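Local coordinates for methyltransferase domain-containing protein (Pyrococcus horikoshii, PDB 1VE3) that probably acts as a methyltransferase that uses S-adenosylmethionine, the cofactor found bound in its pocket, at residues K4-V9 with V189-W194. Residues are numbered along the deposited sequence; the frame is centred on the assembly and turned at random.
Sequences KEYYRV and VRFNVW. With SAM (S-adenosylmethionine), chain C.
Phe191 turns its ring edge toward one face of Tyr6, a T-shaped stack with centroids 5.3 Å apart and planes at 76°. Phe191 CZ does the touching: it lies over the rim of the tyrosine ring rather than its middle, 3.8 Å from Tyr6 CZ. One face of Phe191 is covered by a neighbour on its own strand, Val189 CG1, near the rim. Tyr6 CD2 in turn sits over the centre of one face of Tyr7, so the aromatic groups follow one another from the strand toward the cofactor. At the far end Tyr7 OH lies 3.4 Å from SAM SD, with the sulfur oblique to the ring, and the same hydroxyl is hydrogen-bonded to His115.

Nearer the backbone of Tyr6, Val189 CG2 packs against CB at 3.8 Å. With CG anti to the backbone N (chi1 174°), the Tyr6 side chain is carried out toward strand 188-192, where it crosses those of Val189 and Phe191 at about a right angle. Phe10 also meets the Tyr6 ring, and Phe191 also touches Ile178 of strand 175-179. Cut back to an alanine, Tyr6 is likely to leave the edge of Phe191 without its aromatic face and one face of Tyr7 without its cover, opening a gap between helix and strand.

Helix 4-9 thus joins the edge strand of the small antiparallel sheet to the S-adenosylmethionine pocket of the Rossmann-like methyltransferase domain. No hydrogen bond or salt bridge crosses between the two segments; what passes directly between them is apolar and aromatic contact. Tyr7 touches the cofactor's sulfur, and Tyr6 and, behind it, Phe191 form a second shell, consistent with a part in placing Tyr7.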
loop_
_atom_site.group_PDB
_atom_site.type_symbol
_atom_site.label_atom_id
_atom_site.label_comp_id
_atom_site.label_asym_id
_atom_site.label_seq_id
_atom_site.Cartn_x
_atom_site.Cartn_y
_atom_site.Cartn_z
ATOM N N LYS A 4 -14.844 -15.372 4.594
ATOM C CA LYS A 4 -15.675 -14.212 4.267
ATOM C C LYS A 4 -15.497 -12.958 5.130
ATOM O O LYS A 4 -15.178 -11.892 4.614
ATOM C CB LYS A 4 -17.152 -14.629 4.261
ATOM C CG LYS A 4 -18.125 -13.536 3.827
ATOM C CD LYS A 4 -19.557 -14.056 3.806
ATOM C CE LYS A 4 -20.569 -12.924 3.653
ATOM N NZ LYS A 4 -20.431 -12.190 2.362
ATOM N N GLU A 5 -15.706 -13.072 6.436
ATOM C CA GLU A 5 -15.567 -11.908 7.313
ATOM C C GLU A 5 -14.148 -11.358 7.334
ATOM O O GLU A 5 -13.930 -10.149 7.285
ATOM C CB GLU A 5 -16.003 -12.259 8.734
ATOM C CG GLU A 5 -15.744 -11.161 9.744
ATOM C CD GLU A 5 -16.779 -11.138 10.852
ATOM O OE1 GLU A 5 -17.077 -12.215 11.414
ATOM O OE2 GLU A 5 -17.289 -10.037 11.161
ATOM N N TYR A 6 -13.181 -12.253 7.418
ATOM C CA TYR A 6 -11.781 -11.864 7.433
ATOM C C TYR A 6 -11.435 -10.981 6.245
ATOM O O TYR A 6 -10.701 -10.009 6.385
ATOM C CB TYR A 6 -10.922 -13.126 7.400
ATOM C CG TYR A 6 -9.441 -12.898 7.265
ATOM C CD1 TYR A 6 -8.690 -12.403 8.329
ATOM C CD2 TYR A 6 -8.774 -13.238 6.084
ATOM C CE1 TYR A 6 -7.307 -12.262 8.224
ATOM C CE2 TYR A 6 -7.399 -13.096 5.973
ATOM C CZ TYR A 6 -6.670 -12.619 7.041
ATOM O OH TYR A 6 -5.297 -12.552 6.955
ATOM N N TYR A 7 -11.945 -11.344 5.075
ATOM C CA TYR A 7 -11.664 -10.581 3.867
ATOM C C TYR A 7 -12.502 -9.307 3.762
ATOM O O TYR A 7 -12.033 -8.299 3.240
ATOM C CB TYR A 7 -11.858 -11.461 2.625
ATOM C CG TYR A 7 -10.770 -12.504 2.463
ATOM C CD1 TYR A 7 -9.429 -12.132 2.404
ATOM C CD2 TYR A 7 -11.080 -13.862 2.392
ATOM C CE1 TYR A 7 -8.416 -13.091 2.281
ATOM C CE2 TYR A 7 -10.076 -14.827 2.266
ATOM C CZ TYR A 7 -8.747 -14.433 2.213
ATOM O OH TYR A 7 -7.752 -15.373 2.099
ATOM N N ARG A 8 -13.731 -9.347 4.265
ATOM C CA ARG A 8 -14.602 -8.171 4.233
ATOM C C ARG A 8 -14.043 -7.080 5.146
ATOM O O ARG A 8 -14.075 -5.895 4.812
ATOM C CB ARG A 8 -16.021 -8.548 4.680
ATOM C CG ARG A 8 -16.979 -7.366 4.773
ATOM C CD ARG A 8 -18.420 -7.806 5.050
ATOM N NE ARG A 8 -18.549 -8.584 6.282
ATOM C CZ ARG A 8 -18.300 -8.116 7.501
ATOM N NH1 ARG A 8 -17.909 -6.860 7.666
ATOM N NH2 ARG A 8 -18.428 -8.913 8.556
ATOM N N VAL A 9 -13.521 -7.497 6.295
ATOM C CA VAL A 9 -12.956 -6.580 7.276
ATOM C C VAL A 9 -11.628 -5.922 6.879
ATOM O O VAL A 9 -11.451 -4.720 7.083
ATOM C CB VAL A 9 -12.773 -7.290 8.635
ATOM C CG1 VAL A 9 -11.818 -6.504 9.518
ATOM C CG2 VAL A 9 -14.124 -7.432 9.324
ATOM N N VAL A 189 -10.970 -17.015 12.805
ATOM C CA VAL A 189 -10.583 -17.587 11.525
ATOM C C VAL A 189 -9.592 -18.714 11.777
ATOM O O VAL A 189 -8.715 -18.590 12.630
ATOM C CB VAL A 189 -9.894 -16.542 10.613
ATOM C CG1 VAL A 189 -9.670 -17.127 9.226
ATOM C CG2 VAL A 189 -10.735 -15.278 10.533
ATOM N N ARG A 190 -9.747 -19.817 11.053
ATOM C CA ARG A 190 -8.825 -20.940 11.176
ATOM C C ARG A 190 -7.966 -20.978 9.912
ATOM O O ARG A 190 -8.483 -20.997 8.801
ATOM C CB ARG A 190 -9.583 -22.264 11.346
ATOM C CG ARG A 190 -8.679 -23.492 11.252
ATOM C CD ARG A 190 -9.374 -24.784 11.674
ATOM N NE ARG A 190 -9.446 -24.911 13.124
ATOM C CZ ARG A 190 -10.522 -24.645 13.854
ATOM N NH1 ARG A 190 -10.471 -24.790 15.173
ATOM N NH2 ARG A 190 -11.653 -24.251 13.269
ATOM N N PHE A 191 -6.651 -20.965 10.091
ATOM C CA PHE A 191 -5.714 -20.991 8.972
ATOM C C PHE A 191 -4.938 -22.297 8.959
ATOM O O PHE A 191 -4.651 -22.850 10.019
ATOM C CB PHE A 191 -4.667 -19.876 9.108
ATOM C CG PHE A 191 -5.219 -18.485 9.056
ATOM C CD1 PHE A 191 -5.611 -17.921 7.849
ATOM C CD2 PHE A 191 -5.310 -17.722 10.215
ATOM C CE1 PHE A 191 -6.086 -16.608 7.798
ATOM C CE2 PHE A 191 -5.784 -16.409 10.176
ATOM C CZ PHE A 191 -6.171 -15.851 8.965
ATOM N N ASN A 192 -4.592 -22.783 7.768
ATOM C CA ASN A 192 -3.758 -23.979 7.666
ATOM C C ASN A 192 -2.370 -23.408 7.931
ATOM O O ASN A 192 -2.003 -22.390 7.343
ATOM C CB ASN A 192 -3.806 -24.581 6.260
ATOM C CG ASN A 192 -5.030 -25.437 6.033
ATOM O OD1 ASN A 192 -5.169 -26.501 6.630
ATOM N ND2 ASN A 192 -5.923 -24.981 5.163
ATOM N N VAL A 193 -1.606 -24.042 8.815
ATOM C CA VAL A 193 -0.275 -23.541 9.139
ATOM C C VAL A 193 0.823 -24.252 8.350
ATOM O O VAL A 193 0.941 -25.477 8.395
ATOM C CB VAL A 193 0.036 -23.703 10.645
ATOM C CG1 VAL A 193 1.314 -22.946 10.990
ATOM C CG2 VAL A 193 -1.139 -23.206 11.487
ATOM N N TRP A 194 1.622 -23.475 7.629
ATOM C CA TRP A 194 2.719 -24.027 6.839
ATOM C C TRP A 194 4.085 -23.477 7.244
ATOM O O TRP A 194 4.216 -22.314 7.628
ATOM C CB TRP A 194 2.515 -23.741 5.350
ATOM C CG TRP A 194 1.421 -24.534 4.728
ATOM C CD1 TRP A 194 0.122 -24.147 4.543
ATOM C CD2 TRP A 194 1.527 -25.862 4.203
ATOM N NE1 TRP A 194 -0.587 -25.156 3.927
ATOM C CE2 TRP A 194 0.254 -26.220 3.709
ATOM C CE3 TRP A 194 2.581 -26.786 4.104
ATOM C CZ2 TRP A 194 -0.001 -27.467 3.118
ATOM C CZ3 TRP A 194 2.332 -28.030 3.519
ATOM C CH2 TRP A 194 1.046 -28.356 3.032
HETATM N N SAM C . -3.248 -13.932 -4.856
HETATM C CA SAM C . -4.155 -13.041 -4.077
HETATM C C SAM C . -3.431 -11.737 -3.751
HETATM O O SAM C . -4.075 -10.681 -3.798
HETATM O OXT SAM C . -2.203 -11.857 -3.449
HETATM C CB SAM C . -4.510 -13.742 -2.805
HETATM C CG SAM C . -5.764 -13.306 -2.228
HETATM S SD SAM C . -6.217 -14.148 -0.659
HETATM C CE SAM C . -5.001 -13.776 0.439
HETATM C "C5'" SAM C . -6.301 -15.894 -1.080
HETATM C "C4'" SAM C . -7.357 -16.333 -2.220
HETATM O "O4'" SAM C . -7.268 -17.785 -2.429
HETATM C "C3'" SAM C . -8.810 -16.147 -1.812
HETATM O "O3'" SAM C . -9.156 -15.045 -2.790
HETATM C "C2'" SAM C . -9.625 -17.325 -2.222
HETATM O "O2'" SAM C . -10.885 -17.241 -2.811
HETATM C "C1'" SAM C . -8.516 -18.145 -2.981
HETATM N N9 SAM C . -8.728 -19.596 -2.898
HETATM C C8 SAM C . -8.931 -20.456 -1.819
HETATM N N7 SAM C . -9.081 -21.711 -2.164
HETATM C C5 SAM C . -8.979 -21.701 -3.521
HETATM C C6 SAM C . -9.047 -22.734 -4.556
HETATM N N6 SAM C . -9.251 -24.030 -4.268
HETATM N N1 SAM C . -8.895 -22.368 -5.911
HETATM C C2 SAM C . -8.686 -21.054 -6.245
HETATM N N3 SAM C . -8.607 -20.019 -5.363
HETATM C C4 SAM C . -8.760 -20.398 -4.006
#